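Local atomic coordinates of multiple PDZ domain protein (Mus musculus, PDB entry 4XH7), a protein that is a multi-PDZ scaffold whose fourth PDZ domain probably binds short C-terminal peptides of partner proteins in signalling complexes. Residues 29-34 against 67-72; 53-58 against 74-79; 78-83 against 98-103. All coordinates share one frame; numbering follows the deposited sequence. Where two conformers were deposited one is given.

How the contacts relate
From the N terminus, strand 26-34 follows helix 5-22 and forms one outer edge of the antiparallel sheet. Contact 1 folds the loop after helix 63-67 back onto it, closing a span that contains the 44-49/52-58 hairpin. Contact 2 crosses contact 1 along the chain: strand 52-58 lies inside that span, while its partner, strand 75-79, comes after it. The two contacts also touch, where loop 67-72 packs on strand 52-58. Contact 3 begins on Glu78 and Val79, where contact 2 ends, and closes the loop carrying helix 89-97. It also meets contact 1, between strands 26-34 and 102-110, where Val33 N lies 2.8 Å from Val103 O.

Contact 1. Residues 29-34 against 67-72; sequences VVAHVS and SGKLFS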
loop_
_atom_site.group_PDB
_atom_site.type_symbol
_atom_site.label_atom_id
_atom_site.label_comp_id
_atom_site.label_asym_id
_atom_site.label_seq_id
_atom_site.Cartn_x
_atom_site.Cartn_y
_atom_site.Cartn_z
ATOM N N VAL A 29 2.436 -6.391 4.070
ATOM C CA VAL A 29 2.358 -6.870 2.713
ATOM C C VAL A 29 2.991 -5.847 1.797
ATOM O O VAL A 29 2.739 -4.652 1.937
ATOM C CB VAL A 29 0.894 -7.089 2.286
ATOM C CG1 VAL A 29 0.852 -7.596 0.856
ATOM C CG2 VAL A 29 0.212 -8.050 3.266
ATOM N N VAL A 30 3.829 -6.305 0.871
ATOM C CA VAL A 30 4.355 -5.419 -0.172
ATOM C C VAL A 30 3.736 -5.778 -1.513
ATOM O O VAL A 30 3.732 -6.951 -1.904
ATOM C CB VAL A 30 5.901 -5.494 -0.244
ATOM C CG1 VAL A 30 6.452 -4.660 -1.409
ATOM C CG2 VAL A 30 6.476 -4.950 1.045
ATOM N N ALA A 31 3.195 -4.785 -2.224
ATOM C CA ALA A 31 2.619 -5.055 -3.548
ATOM C C ALA A 31 3.323 -4.223 -4.601
ATOM O O ALA A 31 3.527 -3.036 -4.411
ATOM C CB ALA A 31 1.130 -4.757 -3.563
ATOM N N HIS A 32 3.687 -4.851 -5.718
ATOM C CA HIS A 32 4.234 -4.096 -6.839
ATOM C C HIS A 32 3.126 -3.923 -7.853
ATOM O O HIS A 32 2.569 -4.908 -8.387
ATOM C CB HIS A 32 5.448 -4.816 -7.426
ATOM C CG HIS A 32 6.552 -4.975 -6.438
ATOM N ND1 HIS A 32 6.767 -6.149 -5.751
ATOM C CD2 HIS A 32 7.470 -4.094 -5.981
ATOM C CE1 HIS A 32 7.785 -5.991 -4.922
ATOM N NE2 HIS A 32 8.226 -4.750 -5.036
ATOM N N VAL A 33 2.769 -2.671 -8.083
ATOM C CA VAL A 33 1.604 -2.349 -8.884
ATOM C C VAL A 33 2.069 -1.564 -10.099
ATOM O O VAL A 33 2.992 -0.761 -9.990
ATOM C CB VAL A 33 0.596 -1.513 -8.045
ATOM C CG1 VAL A 33 -0.592 -1.029 -8.879
ATOM C CG2 VAL A 33 0.072 -2.350 -6.886
ATOM N N SER A 34 1.449 -1.809 -11.248
ATOM C CA SER A 34 1.685 -0.979 -12.429
ATOM C C SER A 34 0.385 -0.380 -12.912
ATOM O O SER A 34 -0.560 -1.109 -13.237
ATOM C CB SER A 34 2.324 -1.805 -13.546
ATOM O OG SER A 34 3.640 -2.160 -13.159
ATOM N N SER A 67 -2.301 -6.925 -9.257
ATOM C CA SER A 67 -1.231 -7.378 -8.356
ATOM C C SER A 67 -1.669 -8.564 -7.502
ATOM O O SER A 67 -0.893 -9.492 -7.275
ATOM C CB SER A 67 -0.760 -6.252 -7.442
ATOM O OG SER A 67 -0.351 -6.814 -6.215
ATOM N N GLY A 68 -2.904 -8.539 -7.016
ATOM C CA GLY A 68 -3.431 -9.665 -6.273
ATOM C C GLY A 68 -3.077 -9.725 -4.787
ATOM O O GLY A 68 -3.645 -10.532 -4.070
ATOM N N LYS A 69 -2.160 -8.868 -4.345
ATOM C CA LYS A 69 -1.645 -8.916 -2.987
ATOM C C LYS A 69 -2.476 -8.185 -1.945
ATOM O O LYS A 69 -2.316 -8.431 -0.734
ATOM C CB LYS A 69 -0.245 -8.290 -2.949
ATOM C CG LYS A 69 0.812 -8.977 -3.793
ATOM C CD LYS A 69 1.279 -10.234 -3.131
ATOM C CE LYS A 69 2.531 -10.752 -3.797
ATOM N NZ LYS A 69 2.662 -12.214 -3.570
ATOM N N LEU A 70 -3.254 -7.207 -2.391
ATOM C CA LEU A 70 -3.952 -6.334 -1.465
ATOM C C LEU A 70 -5.446 -6.629 -1.445
ATOM O O LEU A 70 -6.061 -6.914 -2.477
ATOM C CB LEU A 70 -3.707 -4.869 -1.835
ATOM C CG LEU A 70 -2.248 -4.432 -1.866
ATOM C CD1 LEU A 70 -2.105 -2.947 -2.138
ATOM C CD2 LEU A 70 -1.530 -4.752 -0.545
ATOM N N PHE A 71 -6.031 -6.553 -0.261
ATOM C CA PHE A 71 -7.431 -6.893 -0.041
ATOM C C PHE A 71 -8.191 -5.761 0.621
ATOM O O PHE A 71 -7.597 -4.922 1.308
ATOM C CB PHE A 71 -7.543 -8.141 0.863
ATOM C CG PHE A 71 -7.037 -9.405 0.218
ATOM C CD1 PHE A 71 -5.676 -9.631 0.104
ATOM C CD2 PHE A 71 -7.922 -10.350 -0.279
ATOM C CE1 PHE A 71 -5.173 -10.787 -0.494
ATOM C CE2 PHE A 71 -7.440 -11.510 -0.879
ATOM C CZ PHE A 71 -6.067 -11.719 -1.007
ATOM N N SER A 72 -9.509 -5.712 0.414
ATOM C CA SER A 72 -10.336 -4.808 1.209
ATOM C C SER A 72 -9.993 -4.941 2.687
ATOM O O SER A 72 -9.768 -6.047 3.190
ATOM C CB SER A 72 -11.826 -5.107 1.015
ATOM O OG SER A 72 -12.136 -6.373 1.572
HETATM O O HOH W 1 2.991 -7.537 -6.221
#
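Apolar packing without direct polar bonds joins the edge strand 29-34 to the loop 67-72 that follows helix 63-67, in a partly buried layer of the domain. Ala31 is at its middle: its CB lies 3.8 Å from Leu70 CG and the same distance from Lys69 CB, and Ser67 OG is nearer still, at 3.7 Å from Ala31 CB. Leu70 straddles this methyl group with both branches, and its CD2 continues to Val29 CG1 at 4.0 Å, the two side chains running alongside each other and pointing opposite ways. The CG1 branch of Val29, anti to the backbone N (chi1 -180°), also comes within 3.6 Å of Lys69 O, a carbonyl that accepts a hydrogen bond from Arg109. In this PDZ fold the short helix and its following loop thus cover the side of strand 26-34 on which Val29 and Ala31 lie, whereas Val30 turns away to helix 5-22. Replacing Leu70 by an alanine removes both branches and is likely to open a gap beside Ala31 and Val29 and lose the packing on Met105 and Val64. Lys69 uses only the start of its chain here; a bend at chi2 (-76°) sends the amine away from the contact. Gly68, with positive phi, turns the chain out of the helix. At the other end of the contact Ser67 CB lies 4.0 Å from Val33 CG2. Ser67 OG takes a weak bond from Lys69 N and lies 3.4 Å, also weakly bonded, from a water, which accepts a 2.8 Å hydrogen bond from His32 N.

Contact 2. Residues 53-58 against 74-79; sequences HFIRSV and DELLEV
Strands 53-58 and 75-79 meet through a single antiparallel bridge, Phe54 with Glu75, their short axes inclined at 129° and no closer than 4.6 Å. Two hydrogen bonds enclose it, Leu76 N to His53 O and Ile55 N to Asp74 O, each 2.8 Å long and close to straight at 165°, so that Phe54 and Glu75 form a non-hydrogen-bonded pair. Each carbonyl also receives a CA-H contact, the shorter being Phe54 CA to Asp74 O at 3.2 Å.

Among the side chains, Phe54 and Glu75 share one side of the bridge. The CE1 corner of the ring reaches Glu75 CB at 3.6 Å, an oblique approach. With CG anti to the backbone N and the chain extended beyond it, Glu75 takes its carboxylate past the same corner, OE2 lying 3.9 Å from Phe54 CE1 and the two planes 43° apart. Glu75 OE1 has His52 ND1 as its hydrogen-bond partner and lies 2.7 Å from a water that also meets His53 N and Leu76 O. Ile55 and Leu76 instead lie nearly perpendicular, CG1 of the isoleucine against CD2 of the leucine at 4.1 Å.

This bridge joins the 44-49/52-58 hairpin to the larger sheet of the PDZ fold. PDZ domains generally bind peptides in the groove between the strand and helix that correspond here to 44-49 and 89-97, so the hairpin probably forms one wall of that site. Leu76 touches Leu46 of the hairpin and Met105 and Cys107 of strand 102-110, and Ile55 rests on Leu70. Asp74 forms a salt bridge with Arg109 on that strand, while His53 turns its ring to helix 89-97, where His89 bonds its NE2.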
loop_
_atom_site.group_PDB
_atom_site.type_symbol
_atom_site.label_atom_id
_atom_site.label_comp_id
_atom_site.label_asym_id
_atom_site.label_seq_id
_atom_site.Cartn_x
_atom_site.Cartn_y
_atom_site.Cartn_z
ATOM N N HIS A 53 -5.617 5.110 6.921
ATOM C CA HIS A 53 -6.306 5.013 5.638
ATOM C C HIS A 53 -6.346 3.581 5.178
ATOM O O HIS A 53 -5.339 2.885 5.302
ATOM C CB HIS A 53 -5.610 5.915 4.634
ATOM C CG HIS A 53 -5.764 7.361 4.980
ATOM N ND1 HIS A 53 -4.974 7.990 5.919
ATOM C CD2 HIS A 53 -6.704 8.260 4.608
ATOM C CE1 HIS A 53 -5.384 9.238 6.068
ATOM N NE2 HIS A 53 -6.443 9.422 5.296
ATOM N N PHE A 54 -7.519 3.145 4.681
ATOM C CA PHE A 54 -7.743 1.726 4.384
ATOM C C PHE A 54 -8.247 1.553 2.981
ATOM O O PHE A 54 -8.922 2.436 2.446
ATOM C CB PHE A 54 -8.762 1.125 5.343
ATOM C CG PHE A 54 -8.394 1.283 6.803
ATOM C CD1 PHE A 54 -7.587 0.340 7.424
ATOM C CD2 PHE A 54 -8.855 2.369 7.521
ATOM C CE1 PHE A 54 -7.213 0.473 8.759
ATOM C CE2 PHE A 54 -8.512 2.535 8.901
ATOM C CZ PHE A 54 -7.672 1.564 9.517
ATOM N N ILE A 55 -7.944 0.404 2.407
ATOM C CA ILE A 55 -8.612 0.021 1.163
ATOM C C ILE A 55 -10.056 -0.401 1.454
ATOM O O ILE A 55 -10.304 -1.304 2.239
ATOM C CB ILE A 55 -7.849 -1.106 0.495
ATOM C CG1 ILE A 55 -6.444 -0.639 0.105
ATOM C CG2 ILE A 55 -8.628 -1.622 -0.722
ATOM C CD1 ILE A 55 -5.630 -1.799 -0.550
ATOM N N ARG A 56 -11.014 0.314 0.876
ATOM C CA ARG A 56 -12.416 -0.056 1.010
ATOM C C ARG A 56 -12.768 -1.165 0.020
ATOM O O ARG A 56 -13.365 -2.181 0.380
ATOM C CB ARG A 56 -13.305 1.167 0.781
ATOM C CG ARG A 56 -14.799 0.894 0.850
ATOM C CD ARG A 56 -15.561 2.201 0.738
ATOM N N SER A 57 -12.376 -0.972 -1.220
ATOM C CA SER A 57 -12.664 -1.998 -2.225
ATOM C C SER A 57 -11.518 -2.075 -3.225
ATOM O O SER A 57 -10.831 -1.072 -3.482
ATOM C CB SER A 57 -13.997 -1.699 -2.942
ATOM O OG SER A 57 -13.881 -0.564 -3.792
ATOM N N VAL A 58 -11.273 -3.281 -3.729
ATOM C CA VAL A 58 -10.300 -3.504 -4.801
ATOM C C VAL A 58 -11.073 -3.946 -6.040
ATOM O O VAL A 58 -11.739 -4.986 -5.985
ATOM C CB VAL A 58 -9.324 -4.605 -4.433
ATOM C CG1 VAL A 58 -8.395 -4.903 -5.557
ATOM C CG2 VAL A 58 -8.472 -4.178 -3.209
ATOM N N ASP A 74 -7.275 -3.662 4.028
ATOM C CA ASP A 74 -5.837 -3.427 4.293
ATOM C C ASP A 74 -5.567 -1.949 4.582
ATOM O O ASP A 74 -6.161 -1.063 3.955
ATOM C CB ASP A 74 -4.983 -3.874 3.107
ATOM C CG ASP A 74 -4.896 -5.391 2.979
ATOM O OD1 ASP A 74 -5.353 -6.125 3.891
ATOM O OD2 ASP A 74 -4.365 -5.862 1.947
ATOM N N GLU A 75 -4.637 -1.693 5.502
ATOM C CA GLU A 75 -4.269 -0.327 5.844
ATOM C C GLU A 75 -3.089 0.122 5.005
ATOM O O GLU A 75 -2.096 -0.587 4.898
ATOM C CB GLU A 75 -3.929 -0.219 7.328
ATOM C CG GLU A 75 -3.544 1.221 7.678
ATOM C CD GLU A 75 -3.417 1.501 9.162
ATOM O OE1 GLU A 75 -3.179 2.696 9.484
ATOM O OE2 GLU A 75 -3.499 0.568 10.016
ATOM N N LEU A 76 -3.157 1.340 4.457
ATOM C CA LEU A 76 -2.058 1.886 3.655
ATOM C C LEU A 76 -0.936 2.413 4.546
ATOM O O LEU A 76 -1.206 3.200 5.437
ATOM C CB LEU A 76 -2.554 3.034 2.791
ATOM C CG LEU A 76 -3.644 2.643 1.802
ATOM C CD1 LEU A 76 -4.030 3.926 1.053
ATOM C CD2 LEU A 76 -3.154 1.633 0.820
ATOM N N LEU A 77 0.306 1.993 4.294
ATOM C CA LEU A 77 1.444 2.467 5.102
ATOM C C LEU A 77 2.452 3.360 4.371
ATOM O O LEU A 77 2.888 4.376 4.922
ATOM C CB LEU A 77 2.211 1.287 5.716
ATOM C CG LEU A 77 1.354 0.395 6.613
ATOM C CD1 LEU A 77 2.185 -0.813 7.036
ATOM C CD2 LEU A 77 0.800 1.169 7.820
ATOM N N GLU A 78 2.812 2.994 3.145
ATOM C CA GLU A 78 3.895 3.644 2.421
ATOM C C GLU A 78 3.701 3.412 0.918
ATOM O O GLU A 78 3.228 2.338 0.497
ATOM C CB GLU A 78 5.244 3.085 2.875
ATOM C CG GLU A 78 6.436 3.730 2.200
ATOM C CD GLU A 78 7.753 3.045 2.579
ATOM O OE1 GLU A 78 8.413 2.508 1.664
ATOM O OE2 GLU A 78 8.126 3.094 3.770
ATOM N N VAL A 79 4.032 4.404 0.087
ATOM C CA VAL A 79 4.002 4.133 -1.375
ATOM C C VAL A 79 5.268 4.746 -1.951
ATOM O O VAL A 79 5.544 5.921 -1.667
ATOM C CB VAL A 79 2.772 4.736 -2.112
ATOM C CG1 VAL A 79 1.519 3.915 -1.858
ATOM C CG2 VAL A 79 2.517 6.191 -1.720
HETATM O O HOH W 2 -2.815 4.368 7.374
#

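Contact 3. Residues 78-83 against 98-103; sequences EVNGIN and ELPIDV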
loop_
_atom_site.group_PDB
_atom_site.type_symbol
_atom_site.label_atom_id
_atom_site.label_comp_id
_atom_site.label_asym_id
_atom_site.label_seq_id
_atom_site.Cartn_x
_atom_site.Cartn_y
_atom_site.Cartn_z
ATOM N N GLU A 78 2.812 2.994 3.145
ATOM C CA GLU A 78 3.895 3.644 2.421
ATOM C C GLU A 78 3.701 3.412 0.918
ATOM O O GLU A 78 3.228 2.338 0.497
ATOM C CB GLU A 78 5.244 3.085 2.875
ATOM C CG GLU A 78 6.436 3.730 2.200
ATOM C CD GLU A 78 7.753 3.045 2.579
ATOM O OE1 GLU A 78 8.413 2.508 1.664
ATOM O OE2 GLU A 78 8.126 3.094 3.770
ATOM N N VAL A 79 4.032 4.404 0.087
ATOM C CA VAL A 79 4.002 4.133 -1.375
ATOM C C VAL A 79 5.268 4.746 -1.951
ATOM O O VAL A 79 5.544 5.921 -1.667
ATOM C CB VAL A 79 2.772 4.736 -2.112
ATOM C CG1 VAL A 79 1.519 3.915 -1.858
ATOM C CG2 VAL A 79 2.517 6.191 -1.720
ATOM N N ASN A 80 6.029 3.979 -2.731
ATOM C CA ASN A 80 7.293 4.478 -3.301
ATOM C C ASN A 80 8.158 5.263 -2.296
ATOM O O ASN A 80 8.684 6.354 -2.608
ATOM C CB ASN A 80 6.999 5.340 -4.523
ATOM C CG ASN A 80 6.606 4.500 -5.704
ATOM O OD1 ASN A 80 6.508 3.272 -5.582
ATOM N ND2 ASN A 80 6.399 5.130 -6.857
ATOM N N GLY A 81 8.276 4.709 -1.097
ATOM C CA GLY A 81 9.102 5.294 -0.054
ATOM C C GLY A 81 8.511 6.456 0.718
ATOM O O GLY A 81 9.128 6.928 1.674
ATOM N N ILE A 82 7.322 6.905 0.322
ATOM C CA ILE A 82 6.649 8.034 0.961
ATOM C C ILE A 82 5.673 7.540 2.040
ATOM O O ILE A 82 4.785 6.709 1.777
ATOM C CB ILE A 82 5.872 8.853 -0.071
ATOM C CG1 ILE A 82 6.806 9.330 -1.199
ATOM C CG2 ILE A 82 5.118 10.008 0.589
ATOM C CD1 ILE A 82 6.075 9.746 -2.456
ATOM N N ASN A 83 5.825 8.045 3.247
ATOM C CA ASN A 83 4.979 7.605 4.352
ATOM C C ASN A 83 3.525 8.015 4.195
ATOM O O ASN A 83 3.238 9.162 3.824
ATOM C CB ASN A 83 5.492 8.192 5.672
ATOM C CG ASN A 83 4.621 7.794 6.835
ATOM O OD1 ASN A 83 4.613 6.633 7.204
ATOM N ND2 ASN A 83 3.834 8.736 7.385
ATOM N N GLU A 98 -0.238 11.578 -7.289
ATOM C CA GLU A 98 1.006 11.991 -7.930
ATOM C C GLU A 98 1.946 10.839 -8.240
ATOM O O GLU A 98 3.076 11.057 -8.681
ATOM C CB GLU A 98 1.744 12.994 -7.042
ATOM C CG GLU A 98 1.040 14.344 -6.912
ATOM N N LEU A 99 1.510 9.618 -7.956
ATOM C CA LEU A 99 2.362 8.456 -8.188
ATOM C C LEU A 99 2.647 8.254 -9.679
ATOM O O LEU A 99 1.776 8.459 -10.515
ATOM C CB LEU A 99 1.697 7.194 -7.623
ATOM C CG LEU A 99 1.744 7.165 -6.097
ATOM C CD1 LEU A 99 0.874 6.040 -5.616
ATOM C CD2 LEU A 99 3.191 6.991 -5.625
ATOM N N PRO A 100 3.874 7.821 -9.996
ATOM C CA PRO A 100 4.202 7.385 -11.360
ATOM C C PRO A 100 3.560 6.044 -11.708
ATOM O O PRO A 100 2.841 5.469 -10.890
ATOM C CB PRO A 100 5.715 7.254 -11.306
ATOM C CG PRO A 100 5.948 6.720 -9.912
ATOM C CD PRO A 100 4.994 7.575 -9.065
ATOM N N ILE A 101 3.807 5.539 -12.915
ATOM C CA ILE A 101 3.232 4.276 -13.355
ATOM C C ILE A 101 3.544 3.079 -12.451
ATOM O O ILE A 101 2.658 2.274 -12.139
ATOM C CB ILE A 101 3.727 3.953 -14.779
ATOM C CG1 ILE A 101 3.069 4.905 -15.751
ATOM C CG2 ILE A 101 3.423 2.513 -15.145
ATOM C CD1 ILE A 101 1.630 4.664 -15.841
ATOM N N ASP A 102 4.805 2.965 -12.045
ATOM C CA ASP A 102 5.248 1.837 -11.234
ATOM C C ASP A 102 5.228 2.204 -9.761
ATOM O O ASP A 102 5.884 3.157 -9.358
ATOM C CB ASP A 102 6.647 1.397 -11.659
ATOM C CG ASP A 102 6.662 0.770 -13.051
ATOM O OD1 ASP A 102 5.711 0.020 -13.390
ATOM O OD2 ASP A 102 7.620 1.039 -13.808
ATOM N N VAL A 103 4.510 1.419 -8.961
ATOM C CA VAL A 103 4.296 1.766 -7.563
ATOM C C VAL A 103 4.620 0.586 -6.664
ATOM O O VAL A 103 4.180 -0.532 -6.922
ATOM C CB VAL A 103 2.833 2.185 -7.307
ATOM C CG1 VAL A 103 2.648 2.575 -5.838
ATOM C CG2 VAL A 103 2.470 3.352 -8.230
#
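Hydrogen bonding across this contact rests on Asn80, whose side-chain amide reaches from the turn after strand 75-79 to the start of strand 102-110. ND2 donates to Asp102 O at 3.2 Å with an N-H...O angle of 169°. The acceptor lies within 6° of the amide plane, and the amide nitrogen in turn approaches in the carbonyl plane, on a lone pair. At the other end of the amide, OD1 accepts a hydrogen bond from Thr104 N and is 3.3 Å from Val103 CA. Gripped at both ends by successive parts of one strand, the amide has its flip fixed as well as its plane: ND2 faces a carbonyl, OD1 a backbone N-H.

The turn that presents it is type I', from Val79 to Ile82, with Asn80 and Gly81 at its two central positions, both at positive phi. Val79 and Ile82 bond to each other through both backbone N and O, which makes this the tight hairpin between strands 75-79 and 82-83 at the edge of the PDZ sheet.

Apolar packing fills the remainder. Val79 CG2 comes crosswise onto Leu99, 4.0 Å from its CD2; the valine branch that makes this touch sits between its own backbone N and carbonyl carbon (chi1 -76° for CG1). Val79 CB also has Val103 CG1 beside it at 4.3 Å. Leu99 CD2 lies over one face of the amide, 3.9 Å from Asn80 ND2, while Pro100, its side chain directed against that of Asn80, sets CG 3.5 Å from the same nitrogen, near the amide plane. Beyond this pair of segments, Ile95 and Leu96 of helix 89-97 pack on Val79, and Lys35 NZ bonds to Leu99 O.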